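Local coordinates for gifsy-2 prophage ATP-binding sugar transporter-like protein (Salmonella typhimurium LT2, PDB 2PP6) that may bind ATP and take part in sugar transport, a tentative role, and folds as a small beta barrel behind a long N-terminal helix, at residues V79-R84 against Q90-E95; V36-F41 against V71-E76; G24-V27 against T32-I35; R14-I19 against N86-L91; G67-V70 against S75-T78. All coordinates share one frame; numbering follows the deposited sequence.

Contact 1: residues V79-R84 against Q90-E95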
# COMPACT_ATOMS: atom_id res chain seq x y z
N VAL A 79 17.00 -11.35 26.82
CA VAL A 79 15.87 -10.49 26.58
C VAL A 79 15.48 -9.88 27.93
O VAL A 79 14.91 -10.57 28.78
CB VAL A 79 14.68 -11.28 26.02
CG1 VAL A 79 13.43 -10.40 26.00
CG2 VAL A 79 15.00 -11.76 24.62
N THR A 80 15.81 -8.61 28.10
CA THR A 80 15.51 -7.90 29.34
C THR A 80 14.10 -7.32 29.36
O THR A 80 13.50 -7.20 30.42
CB THR A 80 16.52 -6.79 29.60
OG1 THR A 80 16.38 -5.76 28.61
CG2 THR A 80 17.93 -7.35 29.53
N ARG A 81 13.56 -6.95 28.20
CA ARG A 81 12.20 -6.43 28.14
C ARG A 81 11.55 -6.66 26.78
O ARG A 81 12.24 -6.83 25.78
CB ARG A 81 12.16 -4.94 28.50
CG ARG A 81 12.52 -3.99 27.38
CD ARG A 81 12.54 -2.55 27.87
NE ARG A 81 13.68 -2.26 28.75
CZ ARG A 81 13.72 -2.53 30.06
NH1 ARG A 81 12.67 -3.09 30.66
NH2 ARG A 81 14.80 -2.24 30.76
N ILE A 82 10.23 -6.65 26.75
CA ILE A 82 9.50 -6.92 25.52
C ILE A 82 8.37 -5.94 25.23
O ILE A 82 7.39 -5.87 25.96
CB ILE A 82 8.92 -8.37 25.58
CG1 ILE A 82 10.05 -9.38 25.38
CG2 ILE A 82 7.79 -8.54 24.60
CD1 ILE A 82 9.61 -10.84 25.49
N ARG A 83 8.49 -5.19 24.14
CA ARG A 83 7.43 -4.26 23.77
C ARG A 83 6.68 -4.75 22.54
O ARG A 83 6.81 -5.89 22.12
CB ARG A 83 8.03 -2.89 23.49
CG ARG A 83 8.54 -2.24 24.72
CD ARG A 83 9.74 -1.39 24.43
NE ARG A 83 10.31 -0.91 25.68
CZ ARG A 83 11.47 -0.28 25.78
NH1 ARG A 83 12.19 -0.04 24.68
NH2 ARG A 83 11.91 0.13 26.97
N ARG A 84 5.87 -3.88 21.96
CA ARG A 84 5.15 -4.26 20.78
C ARG A 84 5.48 -3.28 19.68
O ARG A 84 5.71 -2.09 19.92
CB ARG A 84 3.65 -4.29 21.05
CG ARG A 84 3.07 -5.69 21.01
CD ARG A 84 3.72 -6.56 22.07
NE ARG A 84 3.84 -7.95 21.64
CZ ARG A 84 4.25 -8.95 22.42
NH1 ARG A 84 4.58 -8.70 23.68
NH2 ARG A 84 4.34 -10.18 21.94
N GLN A 90 9.08 -6.70 20.24
CA GLN A 90 10.27 -5.90 20.09
C GLN A 90 11.08 -6.23 21.33
O GLN A 90 10.68 -5.86 22.43
CB GLN A 90 9.96 -4.42 20.05
CG GLN A 90 11.23 -3.65 20.22
CD GLN A 90 11.03 -2.19 20.03
OE1 GLN A 90 10.85 -1.73 18.91
NE2 GLN A 90 11.06 -1.44 21.13
N LEU A 91 12.21 -6.91 21.15
CA LEU A 91 13.04 -7.33 22.26
C LEU A 91 14.25 -6.44 22.58
O LEU A 91 14.96 -5.96 21.69
CB LEU A 91 13.55 -8.75 22.01
CG LEU A 91 12.57 -9.75 21.39
CD1 LEU A 91 13.24 -11.13 21.29
CD2 LEU A 91 11.30 -9.83 22.22
N THR A 92 14.47 -6.22 23.88
CA THR A 92 15.61 -5.45 24.32
C THR A 92 16.57 -6.52 24.81
O THR A 92 16.24 -7.28 25.73
CB THR A 92 15.27 -4.49 25.48
OG1 THR A 92 14.41 -3.45 24.99
CG2 THR A 92 16.54 -3.87 26.05
N LEU A 93 17.74 -6.57 24.18
CA LEU A 93 18.74 -7.58 24.49
C LEU A 93 19.99 -7.02 25.14
O LEU A 93 20.52 -5.99 24.72
CB LEU A 93 19.16 -8.28 23.20
CG LEU A 93 18.10 -8.59 22.17
CD1 LEU A 93 18.75 -9.09 20.90
CD2 LEU A 93 17.15 -9.62 22.73
N GLU A 94 20.49 -7.75 26.14
CA GLU A 94 21.71 -7.37 26.85
C GLU A 94 22.76 -8.47 26.70
O GLU A 94 22.44 -9.66 26.75
CB GLU A 94 21.41 -7.11 28.33
CG GLU A 94 20.48 -5.93 28.57
CD GLU A 94 21.01 -4.61 28.01
OE1 GLU A 94 20.25 -3.62 28.00
OE2 GLU A 94 22.18 -4.57 27.58
N GLU A 95 24.02 -8.06 26.52
CA GLU A 95 25.15 -8.99 26.38
C GLU A 95 25.24 -9.89 27.62
O GLU A 95 24.69 -9.58 28.67
CB GLU A 95 26.45 -8.21 26.23
CG GLU A 95 26.35 -6.97 25.35
CD GLU A 95 26.99 -7.15 23.99
OE1 GLU A 95 26.94 -6.19 23.19
OE2 GLU A 95 27.54 -8.25 23.71
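Thr-80 and Thr-92 meet where an antiparallel beta hairpin, made by strands 75-85 and 88-95 of the barrel, slips by one residue. Val-79 pairs with Leu-93 and Ile-82 with Leu-91, so Thr-80 and Arg-81 together face Thr-92, as in a beta bulge. The carbonyl O of Thr-92 accepts from Thr-80 twice. Thr-80 N lies 2.8 Å from Thr-92 O, nearly along the C=O axis, while the side-chain hydroxyl approaches from above the carbonyl plane. With chi1 at 67°, Thr-80 OG1 sits between its own N and carbonyl carbon, from where it can reach Thr-92 O at 3.3 Å. Regular pairing resumes beyond the slip, where Arg-83 N donates to Gln-90 O at 2.9 Å.

On the apolar face, Val-79, Ile-82, Leu-91 and Leu-93, all with branched aliphatic chains, pack together. Val-79 CG2 touches Leu-93 CD2 at 3.6 Å and Leu-91 CD1 at 3.8 Å, packing continued by Val-70 of strand 69-72. Ile-82 runs beside Leu-91 and points the same way, laying CG1 and CD1 along Leu-91 CD2.

On the other face Arg-81 and Arg-83 are exposed, suiting long, flexible chains. As modelled, Thr-92 OG1 lies over one face of the Arg-83 guanidinium and Gln-90 NE2 at its edge, 3.6 Å from Arg-83 CD, to be taken with caution because Arg-83 NH2 crowds Arg-81 CD. Buried Thr-92 has a weak hydrogen bond between OG1 and Asn-54 ND2.

Contact 2: residues V36-F41 against V71-E76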
# COMPACT_ATOMS: atom_id res chain seq x y z
N VAL A 36 14.77 -11.99 12.61
CA VAL A 36 14.59 -10.79 13.39
C VAL A 36 15.14 -9.62 12.58
O VAL A 36 15.97 -9.80 11.69
CB VAL A 36 15.33 -11.00 14.75
CG1 VAL A 36 16.58 -10.14 14.83
CG2 VAL A 36 14.37 -10.78 15.89
N VAL A 37 14.66 -8.41 12.83
CA VAL A 37 15.19 -7.27 12.10
C VAL A 37 15.61 -6.21 13.10
O VAL A 37 14.84 -5.87 14.01
CB VAL A 37 14.15 -6.70 11.10
CG1 VAL A 37 14.67 -5.42 10.47
CG2 VAL A 37 13.86 -7.72 10.00
N GLU A 38 16.84 -5.71 12.95
CA GLU A 38 17.36 -4.68 13.84
C GLU A 38 16.48 -3.44 13.78
O GLU A 38 16.03 -3.04 12.70
CB GLU A 38 18.80 -4.35 13.48
CG GLU A 38 19.70 -5.56 13.62
CD GLU A 38 21.11 -5.21 14.11
OE1 GLU A 38 21.23 -4.58 15.18
OE2 GLU A 38 22.08 -5.59 13.42
N SER A 39 16.23 -2.84 14.94
CA SER A 39 15.38 -1.65 15.00
C SER A 39 15.96 -0.47 14.26
O SER A 39 15.25 0.48 13.96
CB SER A 39 15.12 -1.27 16.45
OG SER A 39 14.21 -2.19 17.05
N ASP A 40 17.24 -0.53 13.95
CA ASP A 40 17.89 0.55 13.22
C ASP A 40 17.11 0.76 11.93
O ASP A 40 16.75 1.88 11.59
CB ASP A 40 19.33 0.18 12.90
CG ASP A 40 20.07 -0.42 14.09
OD1 ASP A 40 21.27 -0.72 13.96
OD2 ASP A 40 19.44 -0.59 15.16
N PHE A 41 16.84 -0.34 11.23
CA PHE A 41 16.12 -0.32 9.96
C PHE A 41 14.64 0.05 10.00
O PHE A 41 14.03 0.24 8.95
CB PHE A 41 16.22 -1.70 9.31
CG PHE A 41 17.62 -2.15 9.04
CD1 PHE A 41 18.29 -1.73 7.89
CD2 PHE A 41 18.27 -3.00 9.92
CE1 PHE A 41 19.58 -2.15 7.64
CE2 PHE A 41 19.56 -3.43 9.67
CZ PHE A 41 20.22 -3.00 8.53
N VAL A 71 20.94 -15.95 20.66
CA VAL A 71 22.24 -15.93 20.01
C VAL A 71 22.11 -15.10 18.75
O VAL A 71 21.38 -15.46 17.82
CB VAL A 71 22.73 -17.32 19.61
CG1 VAL A 71 24.08 -17.19 18.92
CG2 VAL A 71 22.83 -18.20 20.85
N LEU A 72 22.82 -13.99 18.70
CA LEU A 72 22.75 -13.10 17.55
C LEU A 72 24.13 -12.71 17.08
O LEU A 72 24.94 -12.20 17.85
CB LEU A 72 21.93 -11.86 17.93
CG LEU A 72 22.08 -10.57 17.13
CD1 LEU A 72 21.96 -10.86 15.65
CD2 LEU A 72 21.02 -9.59 17.56
N ARG A 73 24.40 -12.95 15.81
CA ARG A 73 25.69 -12.65 15.23
C ARG A 73 26.88 -13.24 16.00
O ARG A 73 27.96 -12.67 16.04
CB ARG A 73 25.83 -11.14 15.07
CG ARG A 73 25.47 -10.72 13.68
CD ARG A 73 25.31 -9.23 13.53
NE ARG A 73 25.09 -8.90 12.12
CZ ARG A 73 24.71 -7.71 11.68
NH1 ARG A 73 24.51 -6.73 12.55
NH2 ARG A 73 24.55 -7.50 10.38
N GLY A 74 26.67 -14.41 16.60
CA GLY A 74 27.74 -15.06 17.31
C GLY A 74 27.82 -14.73 18.78
O GLY A 74 28.61 -15.34 19.50
N SER A 75 27.02 -13.78 19.24
CA SER A 75 27.07 -13.40 20.65
C SER A 75 25.78 -13.76 21.37
O SER A 75 24.72 -13.84 20.76
CB SER A 75 27.33 -11.90 20.78
OG SER A 75 28.15 -11.45 19.72
N GLU A 76 25.89 -13.97 22.68
CA GLU A 76 24.73 -14.34 23.48
C GLU A 76 24.14 -13.12 24.17
O GLU A 76 24.87 -12.26 24.66
CB GLU A 76 25.12 -15.41 24.50
CG GLU A 76 23.92 -16.17 25.07
CD GLU A 76 24.29 -17.54 25.63
OE1 GLU A 76 25.08 -17.59 26.60
OE2 GLU A 76 23.80 -18.56 25.09
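Arg-73 and Glu-38 join two hairpins through a salt bridge between strand 32-38 and the turn after strand 69-72, these two strands being the neighbours of strand 25-29. Along 71-76 the chain first runs as strand through Val-71 and Leu-72, then reverses in a type I' beta turn from Leu-72 to Ser-75.

Arg-73 occupies the first of the two central turn positions, with positive phi. Its side chain is extended from CG to NE, and this length carries the guanidinium across to the carboxylate. Arg-73 NH1 lies 2.8 Å from Glu-38 OE2. The carboxylate and guanidinium planes stand 76° apart, so a single oxygen meets a single nitrogen rather than forming a flat two-pronged pair. Glu-38 bends at chi2 to present that oxygen, and its OE1 has a second, long and weak ionic partner in Lys-53.

Gly-74 follows at phi 91°, a conformation that glycine adopts readily. Ser-75 then closes the turn: its N donates to Leu-72 O at 3.0 Å, and Leu-72 N returns a bond to Ser-75 O at 2.8 Å. Glu-76 continues into strand 75-85.

Beside the bridge, Met-25 of strand 25-29 touches both Glu-38 and Leu-72, and Leu-72 also packs on Leu-93 of strand 88-95, while Phe-41 lies nearly parallel to the ring of Phe-23 at the end of helix 2-23.

Contact 3: residues G24-V27 against T32-I35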
# COMPACT_ATOMS: atom_id res chain seq x y z
N GLY A 24 15.96 -8.97 7.41
CA GLY A 24 15.96 -10.01 8.42
C GLY A 24 17.28 -10.74 8.66
O GLY A 24 18.08 -10.94 7.75
N MSE A 25 17.50 -11.12 9.92
CA MSE A 25 18.69 -11.88 10.32
C MSE A 25 18.20 -13.20 10.86
O MSE A 25 17.07 -13.29 11.36
CB MSE A 25 19.43 -11.20 11.45
CG MSE A 25 20.15 -9.95 11.09
SE MSE A 25 21.18 -9.48 12.63
CE MSE A 25 19.72 -9.08 13.83
N LYS A 26 19.04 -14.23 10.76
CA LYS A 26 18.70 -15.55 11.27
C LYS A 26 19.24 -15.56 12.69
O LYS A 26 20.41 -15.29 12.94
CB LYS A 26 19.35 -16.62 10.41
CG LYS A 26 19.29 -18.03 10.96
CD LYS A 26 17.93 -18.64 10.80
CE LYS A 26 18.07 -19.96 10.07
NZ LYS A 26 19.05 -20.85 10.75
N VAL A 27 18.38 -15.87 13.63
CA VAL A 27 18.80 -15.80 15.01
C VAL A 27 18.17 -16.89 15.85
O VAL A 27 17.09 -17.39 15.52
CB VAL A 27 18.42 -14.38 15.54
CG1 VAL A 27 17.37 -14.47 16.64
CG2 VAL A 27 19.64 -13.65 15.95
N THR A 32 15.09 -21.89 19.47
CA THR A 32 14.39 -21.89 18.19
C THR A 32 14.97 -20.85 17.23
O THR A 32 15.16 -19.69 17.59
CB THR A 32 12.89 -21.57 18.35
OG1 THR A 32 12.32 -22.35 19.40
CG2 THR A 32 12.15 -21.87 17.07
N ASP A 33 15.25 -21.28 16.00
CA ASP A 33 15.78 -20.37 15.01
C ASP A 33 14.64 -19.54 14.42
O ASP A 33 13.55 -20.04 14.22
CB ASP A 33 16.49 -21.15 13.92
CG ASP A 33 17.71 -21.89 14.45
OD1 ASP A 33 18.47 -21.27 15.24
OD2 ASP A 33 17.90 -23.07 14.08
N CYS A 34 14.90 -18.26 14.18
CA CYS A 34 13.88 -17.38 13.63
C CYS A 34 14.46 -16.09 13.03
O CYS A 34 15.65 -15.81 13.18
CB CYS A 34 12.88 -17.01 14.73
SG CYS A 34 13.66 -16.25 16.14
N ILE A 35 13.62 -15.32 12.36
CA ILE A 35 14.09 -14.10 11.72
C ILE A 35 13.78 -12.84 12.52
O ILE A 35 12.67 -12.63 13.03
CB ILE A 35 13.54 -13.96 10.26
CG1 ILE A 35 14.39 -14.78 9.29
CG2 ILE A 35 13.63 -12.51 9.78
CD1 ILE A 35 14.59 -16.19 9.65
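Val-27 and Cys-34 form a hydrogen-bonded antiparallel pair, with Val-27 N donating to Cys-34 O at 2.8 Å and Cys-34 N donating to Val-27 O at 2.7 Å, while Lys-26 and Ile-35 make the neighbouring non-hydrogen-bonded pair. The short strand axes run antiparallel, 4.6 Å apart at closest approach and with 164° between their directions, as the two arms of a beta hairpin in the barrel wall. Met-25 O adds a CA-H...O contact from Ile-35 CA.

Val-27 and Cys-34 share the buried face, where small, apolar side chains fit. Their contact is light, Val-27 CG1 standing 4.1 Å from Cys-34 SG. At chi1 57° the sulfur is placed between its own backbone N and carbonyl carbon, and there it also approaches Val-27 O at 3.7 Å.

Lys-26 and Ile-35 lie on the other face. Lys-26 leaves the strand with CG opposite its backbone N, then bends repeatedly so that NZ comes back toward Asp-33. NZ remains 4.2 Å from Asp-33 OD2, too far for a salt bridge, though the opposite charges would still attract. The firmer partner of Asp-33 is Asn-28, whose ND2 is hydrogen-bonded to OD1. At the other end Gly-24, having no side chain, lets the methyl CG2 of Ile-35 settle on its CA at 3.7 Å.

Gly-24 marks the departure from helix 2-23 into the barrel. Past it, Met-25, a selenomethionine, and Val-27 both pack on Leu-72 of strand 69-72, while Ile-35 is bonded through its backbone to Phe-58, just beyond strand 53-57.

Contact 4: residues R14-I19 against N86-L91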
# COMPACT_ATOMS: atom_id res chain seq x y z
N ARG A 14 2.16 -8.80 3.14
CA ARG A 14 3.22 -8.80 2.14
C ARG A 14 4.29 -7.75 2.48
O ARG A 14 5.49 -7.97 2.26
CB ARG A 14 2.64 -8.54 0.74
CG ARG A 14 1.50 -9.47 0.36
CD ARG A 14 1.19 -9.41 -1.14
NE ARG A 14 -0.13 -9.93 -1.47
CZ ARG A 14 -1.27 -9.31 -1.18
NH1 ARG A 14 -2.44 -9.85 -1.51
NH2 ARG A 14 -1.25 -8.14 -0.56
N MSE A 15 3.87 -6.61 3.01
CA MSE A 15 4.82 -5.57 3.38
C MSE A 15 5.82 -6.05 4.42
O MSE A 15 7.01 -5.75 4.34
CB MSE A 15 4.08 -4.35 3.92
CG MSE A 15 3.34 -3.59 2.83
SE MSE A 15 2.40 -2.04 3.46
CE MSE A 15 3.55 -0.70 2.76
N ASP A 16 5.36 -6.80 5.41
CA ASP A 16 6.26 -7.27 6.44
C ASP A 16 7.17 -8.36 5.95
O ASP A 16 8.33 -8.46 6.36
CB ASP A 16 5.49 -7.78 7.64
CG ASP A 16 4.80 -6.68 8.38
OD1 ASP A 16 5.26 -5.52 8.28
OD2 ASP A 16 3.81 -6.98 9.08
N ALA A 17 6.65 -9.20 5.06
CA ALA A 17 7.45 -10.29 4.56
C ALA A 17 8.61 -9.77 3.73
O ALA A 17 9.66 -10.40 3.66
CB ALA A 17 6.59 -11.22 3.73
N LEU A 18 8.42 -8.60 3.13
CA LEU A 18 9.45 -8.00 2.31
C LEU A 18 10.52 -7.38 3.18
O LEU A 18 11.71 -7.48 2.88
CB LEU A 18 8.83 -6.95 1.38
CG LEU A 18 9.76 -6.20 0.42
CD1 LEU A 18 10.54 -7.18 -0.44
CD2 LEU A 18 8.92 -5.29 -0.45
N ILE A 19 10.11 -6.72 4.25
CA ILE A 19 11.07 -6.11 5.16
C ILE A 19 11.93 -7.21 5.77
O ILE A 19 13.15 -7.05 5.89
CB ILE A 19 10.40 -5.35 6.30
CG1 ILE A 19 9.73 -4.09 5.77
CG2 ILE A 19 11.44 -4.98 7.35
CD1 ILE A 19 9.19 -3.22 6.87
N ASN A 86 3.77 -2.81 16.12
CA ASN A 86 2.75 -3.20 15.16
C ASN A 86 2.41 -4.66 15.42
O ASN A 86 2.30 -5.47 14.49
CB ASN A 86 3.25 -3.02 13.73
CG ASN A 86 3.71 -1.60 13.46
OD1 ASN A 86 4.63 -1.10 14.10
ND2 ASN A 86 3.05 -0.94 12.53
N GLY A 87 2.26 -4.99 16.70
CA GLY A 87 1.90 -6.34 17.09
C GLY A 87 3.02 -7.36 17.09
O GLY A 87 2.75 -8.54 17.29
N LYS A 88 4.26 -6.94 16.84
CA LYS A 88 5.36 -7.88 16.85
C LYS A 88 6.26 -7.65 18.04
O LYS A 88 6.49 -6.54 18.48
CB LYS A 88 6.18 -7.78 15.58
CG LYS A 88 5.39 -8.10 14.37
CD LYS A 88 6.30 -8.36 13.21
CE LYS A 88 5.61 -8.00 11.93
NZ LYS A 88 5.30 -6.55 11.97
N PRO A 89 6.80 -8.73 18.57
CA PRO A 89 7.69 -8.63 19.72
C PRO A 89 8.92 -7.76 19.47
O PRO A 89 9.70 -8.03 18.58
CB PRO A 89 8.10 -10.08 19.98
CG PRO A 89 6.98 -10.87 19.41
CD PRO A 89 6.67 -10.13 18.13
N GLN A 90 9.08 -6.70 20.24
CA GLN A 90 10.27 -5.90 20.09
C GLN A 90 11.08 -6.23 21.33
O GLN A 90 10.68 -5.86 22.43
CB GLN A 90 9.96 -4.42 20.05
CG GLN A 90 11.23 -3.65 20.22
CD GLN A 90 11.03 -2.19 20.03
OE1 GLN A 90 10.85 -1.73 18.91
NE2 GLN A 90 11.06 -1.44 21.13
N LEU A 91 12.21 -6.91 21.15
CA LEU A 91 13.04 -7.33 22.26
C LEU A 91 14.25 -6.44 22.58
O LEU A 91 14.96 -5.96 21.69
CB LEU A 91 13.55 -8.75 22.01
CG LEU A 91 12.57 -9.75 21.39
CD1 LEU A 91 13.24 -11.13 21.29
CD2 LEU A 91 11.30 -9.83 22.22
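Asp-16 of the N-terminal helix and Lys-88 of the barrel meet in a salt bridge that links helix and barrel. Within 14-19, Arg-14 begins the run packed on Leu-7 of a third subunit, and Met-15, a selenomethionine, is buried against Phe-8 of the second subunit. The carbonyl O of Arg-14 accepts from Leu-18 N at 3.1 Å, one of the bonds that keep the segment helical.

Asp-16 comes next and turns toward the barrel. Its OD2 lies 3.3 Å from Lys-88 NZ, a weak hydrogen bond within the salt bridge, and the two side chains arrive from opposite directions. A long lysine suits the distance: it stretches out from the start of strand 88-95 and bends only at chi4 (62°), bringing NZ to the carboxylate. The ammonium also makes a cation-pi contact with Phe-58, while Asp-16 OD1 has a long, weak ionic partner in Lys-12 of the second subunit.

This divided use of the helix is consistent with a four-helix bundle formed between subunits, while Asp-16 on another side meets the chain's own barrel. Leu-18 is buried and packs on both Met-4 of the second subunit and Leu-7 of the third, and Ile-19 packs on Leu-42 of its own chain and Met-4 of the second subunit.

Contact 5: residues G67-V70 against S75-T78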
# COMPACT_ATOMS: atom_id res chain seq x y z
N GLY A 67 14.21 -13.24 29.90
CA GLY A 67 14.98 -14.35 30.44
C GLY A 67 15.70 -15.10 29.33
O GLY A 67 16.90 -15.38 29.44
N ASP A 68 14.95 -15.42 28.26
CA ASP A 68 15.46 -16.12 27.07
C ASP A 68 16.83 -15.67 26.64
O ASP A 68 17.14 -14.48 26.65
CB ASP A 68 14.54 -15.90 25.87
CG ASP A 68 13.24 -16.65 25.96
OD1 ASP A 68 13.05 -17.41 26.93
OD2 ASP A 68 12.40 -16.49 25.05
N ARG A 69 17.66 -16.64 26.26
CA ARG A 69 18.98 -16.33 25.77
C ARG A 69 18.78 -16.25 24.26
O ARG A 69 18.05 -17.06 23.67
CB ARG A 69 20.00 -17.40 26.14
CG ARG A 69 19.67 -18.83 25.74
CD ARG A 69 20.83 -19.74 26.17
NE ARG A 69 20.43 -21.13 26.37
CZ ARG A 69 21.20 -22.04 26.97
NH1 ARG A 69 22.41 -21.71 27.43
NH2 ARG A 69 20.76 -23.29 27.13
N VAL A 70 19.42 -15.27 23.65
CA VAL A 70 19.30 -15.05 22.23
C VAL A 70 20.68 -15.04 21.60
O VAL A 70 21.50 -14.22 21.97
CB VAL A 70 18.66 -13.68 21.95
CG1 VAL A 70 18.67 -13.40 20.45
CG2 VAL A 70 17.27 -13.64 22.53
N SER A 75 27.02 -13.78 19.24
CA SER A 75 27.07 -13.40 20.65
C SER A 75 25.78 -13.76 21.37
O SER A 75 24.72 -13.84 20.76
CB SER A 75 27.33 -11.90 20.78
OG SER A 75 28.15 -11.45 19.72
N GLU A 76 25.89 -13.97 22.68
CA GLU A 76 24.73 -14.34 23.48
C GLU A 76 24.14 -13.12 24.17
O GLU A 76 24.87 -12.26 24.66
CB GLU A 76 25.12 -15.41 24.50
CG GLU A 76 23.92 -16.17 25.07
CD GLU A 76 24.29 -17.54 25.63
OE1 GLU A 76 25.08 -17.59 26.60
OE2 GLU A 76 23.80 -18.56 25.09
N PHE A 77 22.82 -13.03 24.19
CA PHE A 77 22.14 -11.92 24.81
C PHE A 77 21.02 -12.44 25.69
O PHE A 77 20.72 -13.63 25.69
CB PHE A 77 21.50 -10.99 23.77
CG PHE A 77 22.49 -10.34 22.83
CD1 PHE A 77 22.97 -11.02 21.71
CD2 PHE A 77 22.87 -9.01 23.02
CE1 PHE A 77 23.83 -10.39 20.80
CE2 PHE A 77 23.73 -8.37 22.11
CZ PHE A 77 24.20 -9.06 20.99
N THR A 78 20.41 -11.54 26.44
CA THR A 78 19.30 -11.90 27.30
C THR A 78 18.21 -10.86 27.05
O THR A 78 18.46 -9.66 27.00
CB THR A 78 19.73 -11.90 28.78
OG1 THR A 78 20.72 -12.92 28.98
CG2 THR A 78 18.55 -12.20 29.70
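Val-70 and Phe-77 are the hydrogen-bonded pair of a beta hairpin, strand 69-72 turning back into strand 75-85. Val-70 N donates to Phe-77 O at 2.9 Å, and Phe-77 N donates to Val-70 O at 2.8 Å. Val-70 O also lies near the plane of the Phe-77 ring, at its edge, 3.5 Å from Phe-77 CD1. A chi1 of -62° sets CG opposite the Phe-77 carbonyl carbon, which brings the ring alongside. The two side chains touch lightly through their CB atoms, and both reach Leu-93 of strand 88-95. Apolar residues belong here, since this face of the hairpin is turned into the closed antiparallel barrel, where Val-70 also meets Ile-29 of strand 25-29.

Arg-69 and Thr-78 form the next pair, non-hydrogen-bonded and on the more exposed face. Arg-69 CA makes a CA-H...O contact with Phe-77 O, and Asp-68 O receives a similar one from Thr-78 CA. As modelled, Arg-69, which is poorly ordered, stretches past Glu-76, the two side chains crossing at a slant, and its aliphatic CD lies 3.4 Å from Glu-76 OE2. The charged ends stay beyond a salt bridge, with Arg-69 NH1 at 4.2 Å from Glu-76 OE2.

Thr-78 divides its branches: the methyl CG2 rests 3.6 Å from Gly-67 O, while OG1 is hydrogen-bonded to Asn-96 OD1. Gly-67 takes a positive phi that glycine readily tolerates, and Asp-68 then turns its carboxylate back to Arg-65, OD2 accepting from the backbone N.

From the N terminus, contact 4 opens first on helix 2-23 and closes only at strand 88-95, so contacts 3, 2 and 5 all nest within its loop. Contact 3 closes a short hairpin at once. Contact 2 opens directly after it and returns at 71-76, tying the 32-38 strand to the next hairpin past strand 25-29. Contact 5 opens inside contact 2's loop and closes just beyond it on 75-78, so the two cross, sharing Ser-75 and Glu-76. Contact 1 follows contact 5 along strand 75-85 and ends with contact 4 on Gln-90 and Leu-91. Contacts 1, 3 and 5 are hairpins in one barrel; contact 4 joins that barrel to the helix.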